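Local coordinates for protein indole-3-acetic acid-amido synthetase GH3.15 (Arabidopsis thaliana, PDB 6E1Q) that catalyses the ATP-dependent joining of amino acids, chiefly glutamine, to the auxin precursor indole-3-butyric acid and to the herbicide 2,4-DB, at residues Gln201-Leu206 with Ser239-Gly244; Leu207-Val212 with Pro268-Leu273; Ser329-Gly334 with Gly355-Leu360. All blocks are in the same frame, centred on the assembly; numbering follows the deposited sequence.

Contact 1. Residues Gln201-Leu206 with Ser239-Gly244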
loop_
_atom_site.group_PDB
_atom_site.type_symbol
_atom_site.label_atom_id
_atom_site.label_comp_id
_atom_site.label_asym_id
_atom_site.label_seq_id
_atom_site.Cartn_x
_atom_site.Cartn_y
_atom_site.Cartn_z
ATOM N N GLN A 201 12.827 6.789 15.459
ATOM C CA GLN A 201 13.129 6.416 14.084
ATOM C C GLN A 201 13.613 7.616 13.270
ATOM O O GLN A 201 14.534 7.492 12.456
ATOM C CB GLN A 201 11.874 5.771 13.491
ATOM C CG GLN A 201 11.542 6.052 12.062
ATOM C CD GLN A 201 10.586 4.993 11.516
ATOM O OE1 GLN A 201 10.976 3.852 11.281
ATOM N NE2 GLN A 201 9.314 5.360 11.368
ATOM N N LEU A 202 13.014 8.788 13.480
ATOM C CA LEU A 202 13.476 9.979 12.769
ATOM C C LEU A 202 14.819 10.463 13.324
ATOM O O LEU A 202 15.700 10.891 12.567
ATOM C CB LEU A 202 12.412 11.083 12.853
ATOM C CG LEU A 202 11.285 11.017 11.800
ATOM C CD1 LEU A 202 10.145 11.988 12.143
ATOM C CD2 LEU A 202 11.820 11.341 10.406
ATOM N N LEU A 203 14.999 10.404 14.643
ATOM C CA LEU A 203 16.294 10.773 15.209
ATOM C C LEU A 203 17.408 9.894 14.635
ATOM O O LEU A 203 18.442 10.405 14.188
ATOM C CB LEU A 203 16.236 10.682 16.733
ATOM C CG LEU A 203 17.531 10.941 17.503
ATOM C CD1 LEU A 203 17.986 12.337 17.205
ATOM C CD2 LEU A 203 17.227 10.817 18.975
ATOM N N CYS A 204 17.181 8.571 14.571
ATOM C CA CYS A 204 18.162 7.689 13.934
ATOM C C CYS A 204 18.358 8.015 12.453
ATOM O O CYS A 204 19.498 8.034 11.952
ATOM C CB CYS A 204 17.751 6.231 14.109
ATOM S SG CYS A 204 17.942 5.716 15.848
ATOM N N GLY A 205 17.265 8.249 11.728
ATOM C CA GLY A 205 17.401 8.552 10.314
ATOM C C GLY A 205 18.159 9.842 10.073
ATOM O O GLY A 205 18.944 9.947 9.126
ATOM N N LEU A 206 17.919 10.853 10.914
ATOM C CA LEU A 206 18.636 12.120 10.756
ATOM C C LEU A 206 20.105 11.969 11.131
ATOM O O LEU A 206 20.978 12.532 10.466
ATOM C CB LEU A 206 17.993 13.220 11.608
ATOM C CG LEU A 206 16.587 13.672 11.211
ATOM C CD1 LEU A 206 16.013 14.514 12.341
ATOM C CD2 LEU A 206 16.649 14.476 9.912
ATOM N N SER A 239 18.153 19.338 18.803
ATOM C CA SER A 239 18.745 19.577 20.107
ATOM C C SER A 239 19.354 18.290 20.670
ATOM O O SER A 239 20.471 18.303 21.205
ATOM C CB SER A 239 17.679 20.173 21.035
ATOM O OG SER A 239 17.991 19.908 22.378
ATOM N N ASN A 240 18.653 17.161 20.517
ATOM C CA ASN A 240 19.208 15.872 20.930
ATOM C C ASN A 240 20.506 15.571 20.194
ATOM O O ASN A 240 21.457 15.047 20.786
ATOM C CB ASN A 240 18.215 14.738 20.664
ATOM C CG ASN A 240 17.101 14.656 21.699
ATOM O OD1 ASN A 240 16.399 13.646 21.753
ATOM N ND2 ASN A 240 16.915 15.714 22.509
ATOM N N ILE A 241 20.549 15.868 18.894
ATOM C CA ILE A 241 21.762 15.648 18.113
ATOM C C ILE A 241 22.892 16.543 18.613
ATOM O O ILE A 241 24.046 16.109 18.718
ATOM C CB ILE A 241 21.474 15.868 16.613
ATOM C CG1 ILE A 241 20.533 14.784 16.073
ATOM C CG2 ILE A 241 22.792 15.891 15.792
ATOM C CD1 ILE A 241 20.108 15.003 14.604
ATOM N N ARG A 242 22.585 17.803 18.924
ATOM C CA ARG A 242 23.624 18.723 19.394
ATOM C C ARG A 242 24.246 18.242 20.702
ATOM O O ARG A 242 25.473 18.236 20.857
ATOM C CB ARG A 242 23.038 20.132 19.571
ATOM C CG ARG A 242 23.998 21.121 20.261
ATOM C CD ARG A 242 23.504 22.552 20.104
ATOM N NE ARG A 242 23.590 23.024 18.727
ATOM C CZ ARG A 242 22.545 23.176 17.912
ATOM N NH1 ARG A 242 21.304 22.896 18.325
ATOM N NH2 ARG A 242 22.743 23.615 16.675
ATOM N N THR A 243 23.407 17.832 21.658
ATOM C CA THR A 243 23.866 17.435 22.983
ATOM C C THR A 243 24.288 15.978 23.059
ATOM O O THR A 243 24.947 15.592 24.029
ATOM C CB THR A 243 22.766 17.664 24.027
ATOM O OG1 THR A 243 21.634 16.844 23.704
ATOM C CG2 THR A 243 22.331 19.130 24.061
ATOM N N GLY A 244 23.929 15.164 22.071
ATOM C CA GLY A 244 24.148 13.739 22.204
ATOM C C GLY A 244 23.342 13.104 23.307
ATOM O O GLY A 244 23.747 12.078 23.854
#
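L203 reaches from helix 194-207 and overlaps the side chain of I241 on helix 220-243, the two running alongside and past one another with their ends pointing opposite ways. This is plain helix-helix packing in the GH3 N-terminal domain: the short axes lie 10.9 Å apart and run 55° from parallel. The nearest approach is methyl to methylene, L203 CD1 lying 3.7 Å from I241 CG1. L203 can extend this far because its CG stands anti to the backbone nitrogen (chi1 176°), which throws both methyls out towards the partner helix. I241 answers with an extended branch; CG1 is anti to the carbonyl carbon, and its terminal CD1 slips in beside L206, coming 4.1 Å from L206 CB. The isoleucine therefore meets two leucines one turn apart, its middle carbon serving L203 and its end L206. All four touching residues are buried. Helix 268-278 adds to the same apolar cluster: its I274 touches both L206 and I241, and its L270 also touches I241. Within helix 194-207 the carbonyl of G205 accepts a hydrogen bond from W291 NE1, while a disulfide from C200 to C255 ties this helix to helix 253-258. The one polar group at the interface is the N240 amide, which lies across the L203 side chain at about a right angle. Both its ends are satisfied elsewhere, the nitrogen by S247 OG and the oxygen by the hydroxyl of Y199, so its rotation is fixed by two bonds. Held in that way, N240 OD1 presents only a van der Waals neighbour to the leucine, with L203 CD2 at 4.1 Å.

Contact 2. Residues Leu207-Val212 with Pro268-Leu273; sequences LERDNV and PELASL
R209 sets its CG between the backbone nitrogen and the carbonyl carbon (chi1 66°), while L270 swings its CG anti to the backbone nitrogen (chi1 175°); these two choices bring the side chains alongside each other, heading in opposite directions. Their closest atoms are R209 CD and L270 CD1, 3.7 Å apart, and the same methyl lies at the edge of the guanidinium, near its plane. A bend at chi3 carries the guanidinium on towards L273, whose CB is 4.1 Å from R209 NH1 and whose side chain crosses the arginine at roughly a right angle. The other methyl of the leucine, L270 CD2, rests 4.0 Å from L207 O. No hydrogen bond joins the segments; the arginine spends its polar end on the carbonyls of L290 and R289, which take NE and NH2. Those oxygens belong to the last turn of helix 286-290, an end whose dipole would probably suit the positive charge. With an alanine in place of L270, R209 CD and L207 would probably lose their apolar neighbour and a gap would open beside the arginine stem. Within the turn, N211 ND2 donates to E208 OE1 (3.0 Å), from above the carboxylate plane. The whole is a surface contact: the turn that leaves helix 194-207 and leads into strand 212-217 lies against the first turns of helix 268-278, and helix 220-243 adjoins both, its I241 touching L207 and its I241 and R242 touching A271.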
loop_
_atom_site.group_PDB
_atom_site.type_symbol
_atom_site.label_atom_id
_atom_site.label_comp_id
_atom_site.label_asym_id
_atom_site.label_seq_id
_atom_site.Cartn_x
_atom_site.Cartn_y
_atom_site.Cartn_z
ATOM N N LEU A 207 20.394 11.241 12.210
ATOM C CA LEU A 207 21.789 11.015 12.583
ATOM C C LEU A 207 22.554 10.310 11.472
ATOM O O LEU A 207 23.737 10.593 11.257
ATOM C CB LEU A 207 21.868 10.202 13.874
ATOM C CG LEU A 207 21.634 10.936 15.211
ATOM C CD1 LEU A 207 21.258 9.934 16.284
ATOM C CD2 LEU A 207 22.886 11.703 15.649
ATOM N N GLU A 208 21.889 9.418 10.733
ATOM C CA GLU A 208 22.531 8.638 9.685
ATOM C C GLU A 208 22.345 9.239 8.297
ATOM O O GLU A 208 22.568 8.543 7.301
ATOM C CB GLU A 208 21.993 7.204 9.703
ATOM C CG GLU A 208 22.444 6.422 10.906
ATOM C CD GLU A 208 23.959 6.264 10.936
ATOM O OE1 GLU A 208 24.472 5.461 10.124
ATOM O OE2 GLU A 208 24.624 6.942 11.756
ATOM N N ARG A 209 21.974 10.521 8.203
ATOM C CA ARG A 209 21.547 11.064 6.910
ATOM C C ARG A 209 22.634 10.945 5.839
ATOM O O ARG A 209 22.330 10.857 4.638
ATOM C CB ARG A 209 21.102 12.524 7.077
ATOM C CG ARG A 209 22.224 13.483 7.470
ATOM C CD ARG A 209 21.680 14.845 7.828
ATOM N NE ARG A 209 21.184 15.615 6.677
ATOM C CZ ARG A 209 21.831 16.643 6.127
ATOM N NH1 ARG A 209 23.003 17.032 6.609
ATOM N NH2 ARG A 209 21.300 17.294 5.105
ATOM N N ASP A 210 23.896 10.938 6.236
ATOM C CA ASP A 210 24.946 10.848 5.232
ATOM C C ASP A 210 25.132 9.432 4.698
ATOM O O ASP A 210 25.863 9.255 3.722
ATOM C CB ASP A 210 26.265 11.377 5.803
ATOM C CG ASP A 210 27.273 11.719 4.716
ATOM O OD1 ASP A 210 27.050 12.694 3.965
ATOM O OD2 ASP A 210 28.278 10.992 4.602
ATOM N N ASN A 211 24.471 8.433 5.287
ATOM C CA ASN A 211 24.613 7.033 4.898
ATOM C C ASN A 211 23.372 6.475 4.223
ATOM O O ASN A 211 23.305 5.261 3.972
ATOM C CB ASN A 211 24.943 6.181 6.121
ATOM C CG ASN A 211 26.261 6.550 6.723
ATOM O OD1 ASN A 211 27.221 6.812 5.996
ATOM N ND2 ASN A 211 26.316 6.623 8.055
ATOM N N VAL A 212 22.398 7.326 3.922
ATOM C CA VAL A 212 21.080 6.905 3.461
ATOM C C VAL A 212 21.025 7.067 1.945
ATOM O O VAL A 212 21.214 8.169 1.415
ATOM C CB VAL A 212 19.972 7.711 4.161
ATOM C CG1 VAL A 212 18.589 7.455 3.529
ATOM C CG2 VAL A 212 19.954 7.389 5.631
ATOM N N PRO A 268 27.121 19.224 17.456
ATOM C CA PRO A 268 26.565 20.553 17.128
ATOM C C PRO A 268 26.520 20.842 15.640
ATOM O O PRO A 268 25.564 21.466 15.166
ATOM C CB PRO A 268 27.522 21.533 17.838
ATOM C CG PRO A 268 28.303 20.702 18.812
ATOM C CD PRO A 268 28.369 19.316 18.232
ATOM N N GLU A 269 27.543 20.411 14.890
ATOM C CA GLU A 269 27.623 20.751 13.470
ATOM C C GLU A 269 26.528 20.060 12.671
ATOM O O GLU A 269 25.915 20.664 11.782
ATOM C CB GLU A 269 29.003 20.389 12.911
ATOM C CG GLU A 269 28.979 20.022 11.426
ATOM C CD GLU A 269 30.358 20.012 10.782
ATOM O OE1 GLU A 269 31.347 19.745 11.501
ATOM O OE2 GLU A 269 30.441 20.259 9.555
ATOM N N LEU A 270 26.295 18.776 12.950
ATOM C CA LEU A 270 25.217 18.076 12.269
ATOM C C LEU A 270 23.859 18.671 12.647
ATOM O O LEU A 270 22.970 18.813 11.795
ATOM C CB LEU A 270 25.266 16.584 12.597
ATOM C CG LEU A 270 24.076 15.806 12.001
ATOM C CD1 LEU A 270 24.081 15.898 10.475
ATOM C CD2 LEU A 270 24.023 14.354 12.472
ATOM N N ALA A 271 23.683 19.020 13.919
ATOM C CA ALA A 271 22.452 19.670 14.343
ATOM C C ALA A 271 22.216 20.947 13.544
ATOM O O ALA A 271 21.114 21.179 13.038
ATOM C CB ALA A 271 22.506 19.958 15.849
ATOM N N SER A 272 23.260 21.765 13.385
ATOM C CA SER A 272 23.110 23.051 12.705
ATOM C C SER A 272 22.763 22.857 11.233
ATOM O O SER A 272 21.957 23.611 10.681
ATOM C CB SER A 272 24.398 23.876 12.846
ATOM O OG SER A 272 24.498 24.433 14.138
ATOM N N LEU A 273 23.365 21.851 10.588
ATOM C CA LEU A 273 23.051 21.551 9.193
ATOM C C LEU A 273 21.578 21.215 9.019
ATOM O O LEU A 273 20.928 21.678 8.077
ATOM C CB LEU A 273 23.918 20.391 8.694
ATOM C CG LEU A 273 25.418 20.699 8.577
ATOM C CD1 LEU A 273 26.231 19.467 8.151
ATOM C CD2 LEU A 273 25.615 21.850 7.603
#

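Contact 3. Residues Ser329-Gly334 with Gly355-Leu360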
loop_
_atom_site.group_PDB
_atom_site.type_symbol
_atom_site.label_atom_id
_atom_site.label_comp_id
_atom_site.label_asym_id
_atom_site.label_seq_id
_atom_site.Cartn_x
_atom_site.Cartn_y
_atom_site.Cartn_z
ATOM N N SER A 329 -0.216 -10.224 1.338
ATOM C CA SER A 329 0.056 -11.256 2.334
ATOM C C SER A 329 -0.031 -12.633 1.706
ATOM O O SER A 329 0.790 -13.505 1.997
ATOM C CB SER A 329 -0.919 -11.146 3.512
ATOM O OG SER A 329 -0.683 -9.951 4.233
ATOM N N GLU A 330 -1.004 -12.823 0.805
ATOM C CA GLU A 330 -1.280 -14.132 0.216
ATOM C C GLU A 330 -0.202 -14.562 -0.777
ATOM O O GLU A 330 0.075 -15.762 -0.922
ATOM C CB GLU A 330 -2.644 -14.095 -0.480
ATOM C CG GLU A 330 -3.850 -13.885 0.464
ATOM C CD GLU A 330 -4.324 -12.439 0.542
ATOM O OE1 GLU A 330 -5.517 -12.215 0.862
ATOM O OE2 GLU A 330 -3.503 -11.534 0.287
ATOM N N CYS A 331 0.403 -13.615 -1.485
ATOM C CA CYS A 331 1.326 -13.988 -2.553
ATOM C C CYS A 331 2.162 -12.796 -2.981
ATOM O O CYS A 331 1.613 -11.722 -3.241
ATOM C CB CYS A 331 0.559 -14.528 -3.769
ATOM S SG CYS A 331 1.587 -15.534 -4.847
ATOM N N PHE A 332 3.475 -12.968 -3.081
ATOM C CA PHE A 332 4.287 -11.988 -3.800
ATOM C C PHE A 332 4.139 -12.246 -5.292
ATOM O O PHE A 332 4.355 -13.371 -5.751
ATOM C CB PHE A 332 5.759 -12.080 -3.410
ATOM C CG PHE A 332 6.593 -11.010 -4.021
ATOM C CD1 PHE A 332 6.360 -9.678 -3.718
ATOM C CD2 PHE A 332 7.591 -11.319 -4.926
ATOM C CE1 PHE A 332 7.121 -8.678 -4.294
ATOM C CE2 PHE A 332 8.357 -10.316 -5.501
ATOM C CZ PHE A 332 8.121 -9.000 -5.181
ATOM N N MET A 333 3.788 -11.216 -6.052
ATOM C CA MET A 333 3.279 -11.500 -7.391
ATOM C C MET A 333 4.085 -10.901 -8.530
ATOM O O MET A 333 4.309 -11.590 -9.532
ATOM C CB MET A 333 1.832 -11.039 -7.497
ATOM C CG MET A 333 0.892 -12.046 -6.876
ATOM S SD MET A 333 -0.807 -11.519 -6.803
ATOM C CE MET A 333 -0.767 -10.406 -5.392
ATOM N N GLY A 334 4.521 -9.645 -8.433
ATOM C CA GLY A 334 5.153 -9.021 -9.580
ATOM C C GLY A 334 6.180 -7.994 -9.174
ATOM O O GLY A 334 6.194 -7.518 -8.036
ATOM N N GLY A 355 4.224 -18.603 -7.564
ATOM C CA GLY A 355 2.909 -19.185 -7.387
ATOM C C GLY A 355 2.328 -19.509 -8.739
ATOM O O GLY A 355 2.902 -19.184 -9.773
ATOM N N TYR A 356 1.192 -20.199 -8.722
ATOM C CA TYR A 356 0.436 -20.475 -9.941
ATOM C C TYR A 356 -0.668 -19.436 -10.057
ATOM O O TYR A 356 -1.504 -19.313 -9.154
ATOM C CB TYR A 356 -0.157 -21.887 -9.946
ATOM C CG TYR A 356 -0.826 -22.249 -11.265
ATOM C CD1 TYR A 356 -0.066 -22.577 -12.383
ATOM C CD2 TYR A 356 -2.213 -22.240 -11.395
ATOM C CE1 TYR A 356 -0.665 -22.900 -13.586
ATOM C CE2 TYR A 356 -2.826 -22.558 -12.603
ATOM C CZ TYR A 356 -2.042 -22.893 -13.695
ATOM O OH TYR A 356 -2.623 -23.217 -14.905
ATOM N N PHE A 357 -0.674 -18.705 -11.168
ATOM C CA PHE A 357 -1.459 -17.484 -11.308
ATOM C C PHE A 357 -2.494 -17.657 -12.406
ATOM O O PHE A 357 -2.139 -17.870 -13.570
ATOM C CB PHE A 357 -0.559 -16.290 -11.627
ATOM C CG PHE A 357 0.493 -16.022 -10.590
ATOM C CD1 PHE A 357 0.143 -15.528 -9.345
ATOM C CD2 PHE A 357 1.827 -16.243 -10.861
ATOM C CE1 PHE A 357 1.108 -15.278 -8.390
ATOM C CE2 PHE A 357 2.787 -15.983 -9.927
ATOM C CZ PHE A 357 2.426 -15.507 -8.678
ATOM N N GLU A 358 -3.764 -17.555 -12.043
ATOM C CA GLU A 358 -4.848 -17.470 -13.009
ATOM C C GLU A 358 -5.483 -16.090 -12.937
ATOM O O GLU A 358 -5.201 -15.290 -12.040
ATOM C CB GLU A 358 -5.893 -18.560 -12.763
ATOM C CG GLU A 358 -5.351 -19.971 -12.960
ATOM C CD GLU A 358 -6.331 -21.022 -12.486
ATOM O OE1 GLU A 358 -6.514 -21.150 -11.254
ATOM O OE2 GLU A 358 -6.921 -21.715 -13.342
ATOM N N PHE A 359 -6.348 -15.802 -13.901
ATOM C CA PHE A 359 -6.899 -14.456 -14.000
ATOM C C PHE A 359 -8.363 -14.540 -14.378
ATOM O O PHE A 359 -8.723 -15.138 -15.395
ATOM C CB PHE A 359 -6.106 -13.606 -14.990
ATOM C CG PHE A 359 -4.711 -13.335 -14.511
ATOM C CD1 PHE A 359 -3.694 -14.242 -14.767
ATOM C CD2 PHE A 359 -4.441 -12.236 -13.706
ATOM C CE1 PHE A 359 -2.419 -14.031 -14.269
ATOM C CE2 PHE A 359 -3.172 -12.013 -13.219
ATOM C CZ PHE A 359 -2.160 -12.917 -13.506
ATOM N N LEU A 360 -9.188 -13.938 -13.542
ATOM C CA LEU A 360 -10.619 -13.876 -13.756
ATOM C C LEU A 360 -10.944 -12.588 -14.506
ATOM O O LEU A 360 -10.630 -11.488 -14.027
ATOM C CB LEU A 360 -11.314 -13.945 -12.397
ATOM C CG LEU A 360 -12.817 -13.830 -12.247
ATOM C CD1 LEU A 360 -13.532 -14.714 -13.261
ATOM C CD2 LEU A 360 -13.159 -14.224 -10.809
#
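F357 carries the contact, its CE1-CZ end meeting C331, M333 and the carbonyl of F332. The apolar part is a methylene against the ring: M333 CG lies 3.6 Å from F357 CE1, approaching obliquely. M333 turns CG anti to the carbonyl carbon (chi1 -80°), with SD extended beyond CG, so the methylene does the touching and the sulfur leads away from the ring. The sulfur-aromatic part falls to C331, whose SG is 4.8 Å from the centroid of the F357 ring and 73° off its normal, again oblique. The polar part is slight: F332 O sits at the ring edge, near its plane, 4.1 Å from F357 CZ. Backbone also packs on the ring, for the carbonyl carbon of G355 lies over one face, 3.7 Å above the plane and towards the rim. A CB on G355 would lie about 3.3 Å from C331 SG, a tight fit, consistent with a glycine at this place. No hydrogen bond spans the two segments; instead the Q28 amide binds G355 O and F357 N, and V395 of strand 390-396 touches both M333 and F357. At M333 and G334 strand 332-335 forms a classic beta bulge, both residues facing Y326 of strand 321-327. The bulge lies beside the adenylating site: S329 and E330 belong to the ATP site, and F332 to the acyl-substrate site, where it touches the bound (2,4-dichlorophenoxy)acetic acid.

In the fold
Followed from the N terminus, the chain runs down helix 194-207, passes through strand 212-217 and enters helix 220-243, where contact 1 closes a loop of 32 residues. Contact 2 spans 55 residues, from the turn after helix 194-207 to helix 268-278. Its first segment lies inside the loop of contact 1 and its second beyond it, so the two cross. Their centres are 8 Å apart, and R242 NH2 probably makes a weak hydrogen bond to S272 OG, joining them in one peripheral three-helix cluster. Contact 3 follows in series, about 42 Å from both between centres; it closes a loop of 20 residues containing strand 348-350 and joins strands 332-335 and 356-361 beside the active site.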